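Local coordinates for filamentation induced by cAMP protein Fic (Desulfovibrio alaskensis, PDB 4RGL) that is of unassigned function but combines a mostly helical Fic/DOC-family domain with a C-terminal domain of the helix-turn-helix clan, at residues T15-N20 against F240-L245; R126-G131 against M143-D148; V170-F175 against L199-W204. All blocks are in the same frame, centred on the assembly; numbering follows the deposited sequence.

In the fold
From the N terminus, T15-N20 opens helix 16-32 and waits 220 residues for its partner on helix 238-257, so interaction 1 encloses both other contacts along the chain. Within that span interaction 2 comes first, a short closure across the hairpin 133-134/142-143 that ends before interaction 3 begins. Interaction 3 then pairs helices 168-182 and 189-202, joined through the HPFADGNGR signature motif, whose end runs into the second. Interactions 1 and 3 touch, V241 packing on C173 and I174 and M244 on C173, so helix 168-182 has helix 238-257 on one flank and helix 189-202 on another. Interaction 2 stands apart, its nearest atoms about 8 Å from interaction 3.

Interaction 1: residues T15-N20 against F240-L245; sequences TPAIVN and FVEFML
I18 packs on V241 and L245 in an apolar helix-helix contact that brings the first turn of helix 16-32 against helix 238-257, while E242 lies across the start of that turn. The two short segments run in nearly the same direction, at 24°, with their axes 9.7 Å apart, and I18 and E242 mark the closest backbone approach. On the N-terminal helix the apolar part of the contact rests on I18. With CG1 anti to the carbonyl carbon (chi1 -77°) and the chain extended beyond it, CD1 of I18 reaches CG1 of V241 at 3.8 Å. Its other branch, CG2, meets CD1 of L245 at 4.0 Å. V241 and L245 are four residues apart and so lie one above the other on the same face of their helix, and I18 spreads its two branches over both.

Helix 168-182, part of the central helical bundle of the Fic fold, lies against this same pair: V241 also rests on C173 and I174, and L245 on L169. L245 continues along the N-terminal helix as well, touching L21 and I25.

Toward the N-terminal end of helix 16-32 the contact changes character. E242 extends its chain past I18, whose CG1 lies 4.3 Å from CG of E242, and ends over the beginning of helix 16-32. There OE2 of E242 faces the methyl of A17, 3.5 Å from its CB, and the side chain of T15, which occupies the N-cap position and crosses the glutamate at about a right angle. The threonine turns CG2 to the carboxylate, and no hydrogen bond joins the two residues. A carboxylate placed beside the N-terminal turn of a helix would probably experience a favourable field from the backbone N-H groups there.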
ATOM      1  N   THR A  15       0.389  15.461  23.609  1.00117.72           N
ATOM      2  CA  THR A  15      -0.604  16.537  23.565  1.00117.11           C
ATOM      3  C   THR A  15      -2.033  15.923  23.517  1.00119.57           C
ATOM      4  O   THR A  15      -2.203  14.810  23.014  1.00118.55           O
ATOM      5  CB  THR A  15      -0.323  17.473  22.342  1.00120.86           C
ATOM      6  OG1 THR A  15      -1.365  18.436  22.230  1.00120.63           O
ATOM      7  CG2 THR A  15      -0.203  16.718  21.057  1.00116.96           C
ATOM      8  N   PRO A  16      -3.081  16.637  24.031  1.00115.86           N
ATOM      9  CA  PRO A  16      -4.443  16.060  23.998  1.00115.27           C
ATOM     10  C   PRO A  16      -4.882  15.649  22.580  1.00113.00           C
ATOM     11  O   PRO A  16      -5.719  14.767  22.436  1.00112.74           O
ATOM     12  CB  PRO A  16      -5.328  17.198  24.543  1.00119.40           C
ATOM     13  CG  PRO A  16      -4.453  18.424  24.542  1.00124.23           C
ATOM     14  CD  PRO A  16      -3.067  17.943  24.716  1.00119.01           C
ATOM     15  N   ALA A  17      -4.311  16.280  21.543  1.00104.77           N
ATOM     16  CA  ALA A  17      -4.627  15.926  20.158  1.00101.26           C
ATOM     17  C   ALA A  17      -4.085  14.530  19.808  1.00 99.97           C
ATOM     18  O   ALA A  17      -4.769  13.761  19.128  1.00 98.90           O
ATOM     19  CB  ALA A  17      -4.054  16.963  19.207  1.00100.80           C
ATOM     20  N   ILE A  18      -2.863  14.184  20.317  1.00 93.17           N
ATOM     21  CA  ILE A  18      -2.235  12.878  20.064  1.00 90.43           C
ATOM     22  C   ILE A  18      -3.084  11.747  20.668  1.00 93.29           C
ATOM     23  O   ILE A  18      -3.410  10.791  19.963  1.00 91.60           O
ATOM     24  CB  ILE A  18      -0.768  12.833  20.607  1.00 93.02           C
ATOM     25  CG1 ILE A  18       0.193  13.593  19.662  1.00 91.82           C
ATOM     26  CG2 ILE A  18      -0.294  11.373  20.809  1.00 92.98           C
ATOM     27  CD1 ILE A  18       1.704  13.737  20.224  1.00 99.43           C
ATOM     28  N   VAL A  19      -3.457  11.863  21.971  1.00 91.06           N
ATOM     29  CA  VAL A  19      -4.209  10.801  22.658  1.00 91.41           C
ATOM     30  C   VAL A  19      -5.570  10.570  21.957  1.00 91.27           C
ATOM     31  O   VAL A  19      -5.999   9.427  21.831  1.00 90.35           O
ATOM     32  CB  VAL A  19      -4.395  11.084  24.179  1.00 98.60           C
ATOM     33  CG1 VAL A  19      -3.045  11.185  24.886  1.00 98.71           C
ATOM     34  CG2 VAL A  19      -5.230  12.338  24.417  1.00100.05           C
ATOM     35  N   ASN A  20      -6.190  11.648  21.423  1.00 85.69           N
ATOM     36  CA  ASN A  20      -7.454  11.535  20.690  1.00 84.74           C
ATOM     37  C   ASN A  20      -7.243  10.825  19.339  1.00 84.19           C
ATOM     38  O   ASN A  20      -8.095  10.033  18.916  1.00 83.13           O
ATOM     39  CB  ASN A  20      -8.085  12.915  20.479  1.00 86.37           C
ATOM     40  CG  ASN A  20      -8.876  13.406  21.671  1.00110.38           C
ATOM     41  OD1 ASN A  20     -10.097  13.236  21.747  1.00108.26           O
ATOM     42  ND2 ASN A  20      -8.195  14.002  22.637  1.00102.23           N
ATOM     43  N   PHE A 240       4.621  17.405  13.925  1.00 83.95           N
ATOM     44  CA  PHE A 240       4.793  16.384  12.892  1.00 81.22           C
ATOM     45  C   PHE A 240       4.033  15.105  13.273  1.00 83.22           C
ATOM     46  O   PHE A 240       3.390  14.487  12.415  1.00 82.09           O
ATOM     47  CB  PHE A 240       6.292  16.081  12.671  1.00 81.78           C
ATOM     48  CG  PHE A 240       6.564  14.971  11.677  1.00 81.67           C
ATOM     49  CD1 PHE A 240       6.539  15.220  10.308  1.00 83.29           C
ATOM     50  CD2 PHE A 240       6.901  13.694  12.110  1.00 83.34           C
ATOM     51  CE1 PHE A 240       6.797  14.196   9.391  1.00 82.93           C
ATOM     52  CE2 PHE A 240       7.164  12.673  11.191  1.00 85.04           C
ATOM     53  CZ  PHE A 240       7.118  12.932   9.838  1.00 82.02           C
ATOM     54  N   VAL A 241       4.090  14.721  14.569  1.00 79.01           N
ATOM     55  CA  VAL A 241       3.396  13.535  15.076  1.00 78.56           C
ATOM     56  C   VAL A 241       1.882  13.714  14.899  1.00 79.87           C
ATOM     57  O   VAL A 241       1.213  12.804  14.408  1.00 78.08           O
ATOM     58  CB  VAL A 241       3.770  13.249  16.556  1.00 83.96           C
ATOM     59  CG1 VAL A 241       2.993  12.050  17.099  1.00 84.24           C
ATOM     60  CG2 VAL A 241       5.272  13.028  16.703  1.00 83.46           C
ATOM     61  N   GLU A 242       1.365  14.928  15.202  1.00 75.95           N
ATOM     62  CA  GLU A 242      -0.047  15.253  14.986  1.00 75.84           C
ATOM     63  C   GLU A 242      -0.420  15.096  13.516  1.00 77.38           C
ATOM     64  O   GLU A 242      -1.469  14.532  13.207  1.00 76.75           O
ATOM     65  CB  GLU A 242      -0.361  16.688  15.454  1.00 78.48           C
ATOM     66  CG  GLU A 242      -0.394  16.869  16.965  1.00 87.75           C
ATOM     67  CD  GLU A 242      -0.799  18.267  17.406  1.00106.72           C
ATOM     68  OE1 GLU A 242      -0.941  19.151  16.531  1.00 96.55           O
ATOM     69  OE2 GLU A 242      -0.986  18.474  18.626  1.00105.32           O
ATOM     70  N   PHE A 243       0.449  15.600  12.596  1.00 72.65           N
ATOM     71  CA  PHE A 243       0.192  15.526  11.158  1.00 71.24           C
ATOM     72  C   PHE A 243       0.154  14.089  10.692  1.00 74.09           C
ATOM     73  O   PHE A 243      -0.781  13.698   9.988  1.00 74.67           O
ATOM     74  CB  PHE A 243       1.258  16.308  10.363  1.00 72.38           C
ATOM     75  CG  PHE A 243       1.030  16.296   8.862  1.00 73.31           C
ATOM     76  CD1 PHE A 243       0.246  17.272   8.253  1.00 76.98           C
ATOM     77  CD2 PHE A 243       1.570  15.288   8.065  1.00 74.41           C
ATOM     78  CE1 PHE A 243       0.014  17.246   6.872  1.00 77.40           C
ATOM     79  CE2 PHE A 243       1.316  15.250   6.690  1.00 76.59           C
ATOM     80  CZ  PHE A 243       0.543  16.232   6.102  1.00 75.27           C
HETATM   81  N   MSE A 244       1.188  13.294  11.055  1.00 68.31           N
HETATM   82  CA  MSE A 244       1.301  11.916  10.597  1.00 66.59           C
HETATM   83  C   MSE A 244       0.178  11.041  11.172  1.00 70.56           C
HETATM   84  O   MSE A 244      -0.469  10.316  10.412  1.00 69.76           O
HETATM   85  CB  MSE A 244       2.662  11.336  10.957  1.00 68.50           C
HETATM   86  CG  MSE A 244       3.009  10.084  10.152  1.00 74.40           C
HETATM   87 SE   MSE A 244       2.917  10.390   8.216  0.75 80.65          SE
HETATM   88  CE  MSE A 244       4.153  11.869   8.089  1.00 76.89           C
ATOM     89  N   LEU A 245      -0.083  11.131  12.514  1.00 67.47           N
ATOM     90  CA  LEU A 245      -1.193  10.378  13.129  1.00 67.85           C
ATOM     91  C   LEU A 245      -2.518  10.790  12.510  1.00 72.57           C
ATOM     92  O   LEU A 245      -3.411   9.957  12.348  1.00 72.88           O
ATOM     93  CB  LEU A 245      -1.237  10.578  14.656  1.00 69.09           C
ATOM     94  CG  LEU A 245      -0.101   9.923  15.460  1.00 73.57           C
ATOM     95  CD1 LEU A 245      -0.220  10.263  16.931  1.00 75.29           C
ATOM     96  CD2 LEU A 245      -0.088   8.414  15.272  1.00 74.96           C
TER

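Interaction 2: residues R126-G131 against M143-D148; sequences RYRSGG and MAPPAD
The carbonyl oxygen of P145 is gripped by both terminal nitrogens of R128, an end-on fork that joins the strands' flanking loops at the base of the hairpin 133-134/142-143. This hairpin probably corresponds to the flap of Fic proteins, and the arginine ties it to the end of helix 168-182 and the start of the HPFADGNGR motif: its NE also donates to the backbone oxygen of H183 and its NH2 to that of I182.

The two arms of the fork are unequal. NH2 of R128 lies 2.6 Å from O of P145, with an N-H...O angle of 155°, and approaches in the carbonyl plane; the bond from NH1 is longer, 3.0 Å to the same oxygen, and more bent at 135°. Both keep the acceptor in the guanidinium plane. NH1 of R128 turns its second hydrogen back on its own loop, to O of G130 at 2.9 Å, again nearly in that plane. Backbone oxygens from three places therefore fix the rotation of the buried guanidinium. A chi1 of 52° sets CG between the backbone N and the carbonyl carbon, and from there the chain runs extended to NE, carrying the charge over to P145.

A144 meets the group obliquely, its CB 3.5 Å from NH2 of R128. On the other side of P145 in sequence, A147 points its methyl into the bend of the 126-131 loop, where CB of A147 lies 3.3 Å from O of R128 and 3.4 Å from O of S129, with O of G130 at 3.5 Å.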
ATOM      1  N   ARG A 126      24.864   1.266   2.930  1.00 65.98           N
ATOM      2  CA  ARG A 126      25.836   1.897   3.827  1.00 66.23           C
ATOM      3  C   ARG A 126      25.535   3.370   3.952  1.00 68.16           C
ATOM      4  O   ARG A 126      24.865   3.938   3.080  1.00 66.07           O
ATOM      5  CB  ARG A 126      27.288   1.680   3.319  1.00 68.45           C
ATOM      6  CG  ARG A 126      27.508   2.100   1.868  1.00 78.67           C
ATOM      7  CD  ARG A 126      28.902   1.744   1.387  1.00 95.22           C
ATOM      8  NE  ARG A 126      29.017   1.844  -0.070  1.00109.91           N
ATOM      9  CZ  ARG A 126      28.746   0.841  -0.906  1.00129.53           C
ATOM     10  NH1 ARG A 126      28.350  -0.337  -0.433  1.00115.08           N
ATOM     11  NH2 ARG A 126      28.869   1.009  -2.216  1.00121.76           N
ATOM     12  N   TYR A 127      26.010   4.003   5.023  1.00 64.90           N
ATOM     13  CA  TYR A 127      25.769   5.424   5.218  1.00 62.68           C
ATOM     14  C   TYR A 127      26.680   6.247   4.317  1.00 64.77           C
ATOM     15  O   TYR A 127      27.738   5.764   3.896  1.00 65.33           O
ATOM     16  CB  TYR A 127      25.958   5.821   6.693  1.00 64.18           C
ATOM     17  CG  TYR A 127      25.024   5.091   7.638  1.00 66.32           C
ATOM     18  CD1 TYR A 127      23.676   4.917   7.325  1.00 66.67           C
ATOM     19  CD2 TYR A 127      25.454   4.684   8.899  1.00 68.80           C
ATOM     20  CE1 TYR A 127      22.803   4.279   8.205  1.00 67.34           C
ATOM     21  CE2 TYR A 127      24.587   4.054   9.793  1.00 69.90           C
ATOM     22  CZ  TYR A 127      23.261   3.856   9.443  1.00 75.50           C
ATOM     23  OH  TYR A 127      22.406   3.225  10.317  1.00 76.93           O
ATOM     24  N   ARG A 128      26.234   7.459   3.955  1.00 59.27           N
ATOM     25  CA  ARG A 128      26.981   8.361   3.077  1.00 58.82           C
ATOM     26  C   ARG A 128      28.356   8.692   3.657  1.00 65.85           C
ATOM     27  O   ARG A 128      28.500   8.838   4.877  1.00 66.41           O
ATOM     28  CB  ARG A 128      26.186   9.650   2.838  1.00 55.79           C
ATOM     29  CG  ARG A 128      25.724  10.312   4.117  1.00 60.84           C
ATOM     30  CD  ARG A 128      24.832  11.478   3.846  1.00 65.06           C
ATOM     31  NE  ARG A 128      24.215  11.982   5.072  1.00 63.54           N
ATOM     32  CZ  ARG A 128      24.751  12.924   5.839  1.00 74.53           C
ATOM     33  NH1 ARG A 128      25.923  13.460   5.523  1.00 61.04           N
ATOM     34  NH2 ARG A 128      24.123  13.333   6.931  1.00 60.74           N
ATOM     35  N   SER A 129      29.368   8.787   2.787  1.00 63.82           N
ATOM     36  CA  SER A 129      30.724   9.123   3.204  1.00 65.21           C
ATOM     37  C   SER A 129      30.913  10.633   3.243  1.00 71.03           C
ATOM     38  O   SER A 129      31.871  11.126   3.859  1.00 73.25           O
ATOM     39  CB  SER A 129      31.743   8.490   2.263  1.00 67.38           C
ATOM     40  OG  SER A 129      31.550   8.932   0.930  1.00 72.21           O
ATOM     41  N   GLY A 130      29.997  11.358   2.602  1.00 65.18           N
ATOM     42  CA  GLY A 130      30.059  12.806   2.531  1.00 65.27           C
ATOM     43  C   GLY A 130      28.766  13.488   2.909  1.00 71.42           C
ATOM     44  O   GLY A 130      27.828  12.843   3.398  1.00 71.06           O
ATOM     45  N   GLY A 131      28.726  14.801   2.714  1.00 68.98           N
ATOM     46  CA  GLY A 131      27.549  15.600   3.001  1.00 67.97           C
ATOM     47  C   GLY A 131      26.442  15.395   1.991  1.00 70.72           C
ATOM     48  O   GLY A 131      26.679  14.867   0.900  1.00 69.57           O
HETATM   49  N   MSE A 143      21.993  21.746   4.417  1.00 69.37           N
HETATM   50  CA  MSE A 143      22.841  20.560   4.501  1.00 68.34           C
HETATM   51  C   MSE A 143      22.466  19.691   5.694  1.00 72.19           C
HETATM   52  O   MSE A 143      22.133  20.213   6.761  1.00 73.13           O
HETATM   53  CB  MSE A 143      24.327  20.957   4.586  1.00 70.71           C
HETATM   54  CG  MSE A 143      24.767  21.911   3.482  1.00 76.85           C
HETATM   55 SE   MSE A 143      24.311  21.298   1.692  0.75 83.61          SE
HETATM   56  CE  MSE A 143      25.337  19.656   1.650  1.00 80.47           C
ATOM     57  N   ALA A 144      22.558  18.353   5.525  1.00 67.17           N
ATOM     58  CA  ALA A 144      22.335  17.392   6.614  1.00 66.21           C
ATOM     59  C   ALA A 144      23.564  17.338   7.548  1.00 69.92           C
ATOM     60  O   ALA A 144      24.606  17.909   7.222  1.00 69.74           O
ATOM     61  CB  ALA A 144      22.047  16.009   6.038  1.00 66.16           C
ATOM     62  N   PRO A 145      23.480  16.648   8.715  1.00 66.94           N
ATOM     63  CA  PRO A 145      24.661  16.577   9.604  1.00 67.93           C
ATOM     64  C   PRO A 145      25.890  15.953   8.899  1.00 73.00           C
ATOM     65  O   PRO A 145      25.735  15.137   7.983  1.00 71.83           O
ATOM     66  CB  PRO A 145      24.178  15.692  10.761  1.00 69.83           C
ATOM     67  CG  PRO A 145      22.694  15.803  10.735  1.00 73.16           C
ATOM     68  CD  PRO A 145      22.316  15.949   9.300  1.00 67.90           C
ATOM     69  N   PRO A 146      27.132  16.320   9.317  1.00 70.78           N
ATOM     70  CA  PRO A 146      28.321  15.723   8.681  1.00 70.87           C
ATOM     71  C   PRO A 146      28.265  14.192   8.693  1.00 74.93           C
ATOM     72  O   PRO A 146      27.708  13.599   9.617  1.00 74.41           O
ATOM     73  CB  PRO A 146      29.476  16.247   9.532  1.00 73.88           C
ATOM     74  CG  PRO A 146      28.973  17.500  10.122  1.00 78.15           C
ATOM     75  CD  PRO A 146      27.510  17.280  10.373  1.00 73.00           C
ATOM     76  N   ALA A 147      28.848  13.554   7.662  1.00 72.12           N
ATOM     77  CA  ALA A 147      28.799  12.097   7.492  1.00 72.16           C
ATOM     78  C   ALA A 147      29.399  11.343   8.702  1.00 78.42           C
ATOM     79  O   ALA A 147      28.951  10.239   9.012  1.00 78.26           O
ATOM     80  CB  ALA A 147      29.527  11.701   6.233  1.00 72.95           C
ATOM     81  N   ASP A 148      30.409  11.942   9.382  1.00 76.76           N
ATOM     82  CA  ASP A 148      31.069  11.290  10.519  1.00 78.67           C
ATOM     83  C   ASP A 148      30.161  11.284  11.779  1.00 83.03           C
ATOM     84  O   ASP A 148      30.407  10.505  12.709  1.00 85.04           O
ATOM     85  CB  ASP A 148      32.428  11.960  10.834  1.00 82.22           C
ATOM     86  CG  ASP A 148      32.375  13.473  11.033  1.00 96.69           C
ATOM     87  OD1 ASP A 148      31.280  13.997  11.342  1.00 98.08           O
ATOM     88  OD2 ASP A 148      33.446  14.121  10.953  1.00102.45           O
TER

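Interaction 3: residues V170-F175 against L199-W204; sequences VASCIF and LILRNW
I200 lays its two branches along one face of helix 168-182, CG2 over the CB of S172 and CD1 against CB and the first ring carbons of F175, which it meets obliquely. CG2 of I200 is 3.8 Å from CB of S172, and these two residues also bring their backbones nearest, with CA atoms 5.6 Å apart, consistent with the small side chain of S172 at this point. The longer branch follows an extended path past the serine to F175, one turn further on, where CD1 of I200 comes within 3.6 Å of CB of F175. F175 has its CG anti to the backbone N (chi1 -175°), which carries the rest of the ring beyond the isoleucine towards W196.

Within the Fic fold this contact joins helices 168-182 and 189-202 away from the signature motif between them, near the start of the first and the end of the second. A further link is made by L201, whose CD2 lies 3.6 Å from OG of S172. No hydrogen bond crosses the contact; OG of S172 is instead bonded within its own helix, to the carbonyl oxygen of L169, with a weak second bond to that of P168. A chi1 of 66° turns the oxygen towards those carbonyls, and CD2 of L201 packs against an oxygen already bonded to L169.

Two other helices pack against the pair. Helix 150-163 supplies L161 to both F175 and I200, with L157 also against F175, while helix 238-257 covers L201 with L248.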
ATOM      1  N   VAL A 170       3.187   6.321  17.821  1.00 72.83           N
ATOM      2  CA  VAL A 170       3.995   7.503  18.132  1.00 72.48           C
ATOM      3  C   VAL A 170       5.461   7.251  17.749  1.00 75.89           C
ATOM      4  O   VAL A 170       6.085   8.097  17.113  1.00 74.93           O
ATOM      5  CB  VAL A 170       3.866   7.893  19.632  1.00 78.23           C
ATOM      6  CG1 VAL A 170       4.719   9.119  19.956  1.00 78.25           C
ATOM      7  CG2 VAL A 170       2.407   8.133  20.011  1.00 78.76           C
ATOM      8  N   ALA A 171       5.998   6.068  18.121  1.00 73.32           N
ATOM      9  CA  ALA A 171       7.394   5.700  17.865  1.00 73.00           C
ATOM     10  C   ALA A 171       7.737   5.783  16.371  1.00 75.51           C
ATOM     11  O   ALA A 171       8.829   6.238  16.024  1.00 74.70           O
ATOM     12  CB  ALA A 171       7.667   4.299  18.383  1.00 74.99           C
ATOM     13  N   SER A 172       6.789   5.362  15.479  1.00 71.37           N
ATOM     14  CA  SER A 172       6.997   5.419  14.025  1.00 69.83           C
ATOM     15  C   SER A 172       7.104   6.864  13.544  1.00 73.93           C
ATOM     16  O   SER A 172       7.924   7.163  12.677  1.00 73.12           O
ATOM     17  CB  SER A 172       5.867   4.707  13.289  1.00 73.01           C
ATOM     18  OG  SER A 172       4.636   5.388  13.454  1.00 83.65           O
ATOM     19  N   CYS A 173       6.294   7.765  14.124  1.00 71.63           N
ATOM     20  CA  CYS A 173       6.324   9.182  13.768  1.00 71.72           C
ATOM     21  C   CYS A 173       7.627   9.821  14.246  1.00 76.07           C
ATOM     22  O   CYS A 173       8.242  10.590  13.500  1.00 74.60           O
ATOM     23  CB  CYS A 173       5.110   9.907  14.339  1.00 73.14           C
ATOM     24  SG  CYS A 173       3.528   9.339  13.675  1.00 76.95           S
ATOM     25  N   ILE A 174       8.042   9.517  15.500  1.00 74.06           N
ATOM     26  CA  ILE A 174       9.276  10.070  16.070  1.00 74.45           C
ATOM     27  C   ILE A 174      10.489   9.624  15.232  1.00 77.72           C
ATOM     28  O   ILE A 174      11.345  10.453  14.896  1.00 76.99           O
ATOM     29  CB  ILE A 174       9.439   9.658  17.562  1.00 79.08           C
ATOM     30  CG1 ILE A 174       8.211  10.097  18.424  1.00 80.47           C
ATOM     31  CG2 ILE A 174      10.745  10.200  18.137  1.00 80.01           C
ATOM     32  CD1 ILE A 174       8.046  11.644  18.617  1.00 88.68           C
ATOM     33  N   PHE A 175      10.549   8.318  14.873  1.00 73.75           N
ATOM     34  CA  PHE A 175      11.646   7.785  14.064  1.00 72.98           C
ATOM     35  C   PHE A 175      11.698   8.476  12.699  1.00 75.69           C
ATOM     36  O   PHE A 175      12.767   8.902  12.270  1.00 74.39           O
ATOM     37  CB  PHE A 175      11.508   6.267  13.888  1.00 74.77           C
ATOM     38  CG  PHE A 175      12.676   5.629  13.166  1.00 75.86           C
ATOM     39  CD1 PHE A 175      12.722   5.596  11.776  1.00 77.07           C
ATOM     40  CD2 PHE A 175      13.734   5.075  13.874  1.00 78.87           C
ATOM     41  CE1 PHE A 175      13.817   5.045  11.112  1.00 77.84           C
ATOM     42  CE2 PHE A 175      14.821   4.506  13.206  1.00 81.50           C
ATOM     43  CZ  PHE A 175      14.854   4.493  11.831  1.00 78.04           C
ATOM     44  N   LEU A 199       7.370  -0.241   8.516  1.00 60.89           N
ATOM     45  CA  LEU A 199       7.951  -1.401   9.191  1.00 61.89           C
ATOM     46  C   LEU A 199       7.659  -1.355  10.679  1.00 67.80           C
ATOM     47  O   LEU A 199       7.201  -2.349  11.237  1.00 68.84           O
ATOM     48  CB  LEU A 199       9.472  -1.486   8.941  1.00 61.95           C
ATOM     49  CG  LEU A 199      10.163  -2.765   9.472  1.00 67.21           C
ATOM     50  CD1 LEU A 199       9.558  -4.029   8.847  1.00 66.68           C
ATOM     51  CD2 LEU A 199      11.621  -2.722   9.220  1.00 69.59           C
ATOM     52  N   ILE A 200       7.853  -0.177  11.315  1.00 64.89           N
ATOM     53  CA  ILE A 200       7.562  -0.001  12.744  1.00 66.21           C
ATOM     54  C   ILE A 200       6.057  -0.298  13.022  1.00 70.68           C
ATOM     55  O   ILE A 200       5.735  -0.932  14.031  1.00 71.51           O
ATOM     56  CB  ILE A 200       7.964   1.427  13.221  1.00 69.00           C
ATOM     57  CG1 ILE A 200       9.478   1.662  13.028  1.00 68.95           C
ATOM     58  CG2 ILE A 200       7.556   1.655  14.688  1.00 71.57           C
ATOM     59  CD1 ILE A 200       9.927   3.094  13.221  1.00 73.81           C
ATOM     60  N   LEU A 201       5.160   0.080  12.072  1.00 66.41           N
ATOM     61  CA  LEU A 201       3.722  -0.162  12.230  1.00 66.54           C
ATOM     62  C   LEU A 201       3.365  -1.642  11.991  1.00 73.72           C
ATOM     63  O   LEU A 201       2.529  -2.184  12.713  1.00 74.87           O
ATOM     64  CB  LEU A 201       2.895   0.733  11.292  1.00 64.68           C
ATOM     65  CG  LEU A 201       2.925   2.246  11.597  1.00 68.27           C
ATOM     66  CD1 LEU A 201       2.017   3.000  10.661  1.00 66.69           C
ATOM     67  CD2 LEU A 201       2.529   2.531  13.045  1.00 71.03           C
ATOM     68  N   ARG A 202       4.002  -2.304  10.986  1.00 70.71           N
ATOM     69  CA  ARG A 202       3.668  -3.708  10.718  1.00 71.45           C
ATOM     70  C   ARG A 202       4.322  -4.645  11.762  1.00 78.44           C
ATOM     71  O   ARG A 202       3.821  -5.749  11.984  1.00 79.04           O
ATOM     72  CB  ARG A 202       4.050  -4.132   9.295  1.00 69.85           C
ATOM     73  CG  ARG A 202       5.523  -4.264   9.043  1.00 80.87           C
ATOM     74  CD  ARG A 202       5.776  -5.225   7.901  1.00 88.54           C
ATOM     75  NE  ARG A 202       5.596  -6.618   8.318  1.00 92.92           N
ATOM     76  CZ  ARG A 202       5.397  -7.624   7.473  1.00 98.84           C
ATOM     77  NH1 ARG A 202       5.241  -7.388   6.175  1.00 88.60           N
ATOM     78  NH2 ARG A 202       5.271  -8.863   7.927  1.00 72.20           N
ATOM     79  N   ASN A 203       5.383  -4.169  12.463  1.00 76.82           N
ATOM     80  CA  ASN A 203       5.978  -4.934  13.571  1.00 79.08           C
ATOM     81  C   ASN A 203       5.015  -4.963  14.758  1.00 84.58           C
ATOM     82  O   ASN A 203       5.105  -5.848  15.608  1.00 86.65           O
ATOM     83  CB  ASN A 203       7.338  -4.344  13.984  1.00 81.94           C
ATOM     84  CG  ASN A 203       8.471  -4.633  12.995  1.00 98.43           C
ATOM     85  OD1 ASN A 203       8.286  -5.300  11.960  1.00 86.12           O
ATOM     86  ND2 ASN A 203       9.677  -4.169  13.320  1.00 87.82           N
ATOM     87  N   TRP A 204       4.045  -4.023  14.774  1.00 80.07           N
ATOM     88  CA  TRP A 204       2.979  -3.975  15.772  1.00 80.75           C
ATOM     89  C   TRP A 204       1.741  -4.709  15.255  1.00 83.92           C
ATOM     90  O   TRP A 204       1.250  -5.634  15.907  1.00 84.78           O
ATOM     91  CB  TRP A 204       2.639  -2.508  16.123  1.00 78.78           C
ATOM     92  CG  TRP A 204       1.358  -2.333  16.893  1.00 80.47           C
ATOM     93  CD1 TRP A 204       1.022  -2.935  18.067  1.00 85.30           C
ATOM     94  CD2 TRP A 204       0.345  -1.347  16.645  1.00 79.50           C
ATOM     95  NE1 TRP A 204      -0.200  -2.476  18.500  1.00 85.15           N
ATOM     96  CE2 TRP A 204      -0.625  -1.480  17.660  1.00 84.61           C
ATOM     97  CE3 TRP A 204       0.154  -0.375  15.651  1.00 78.96           C
ATOM     98  CZ2 TRP A 204      -1.783  -0.695  17.698  1.00 83.67           C
ATOM     99  CZ3 TRP A 204      -1.000   0.393  15.683  1.00 80.29           C
ATOM    100  CH2 TRP A 204      -1.948   0.235  16.702  1.00 82.41           C
TER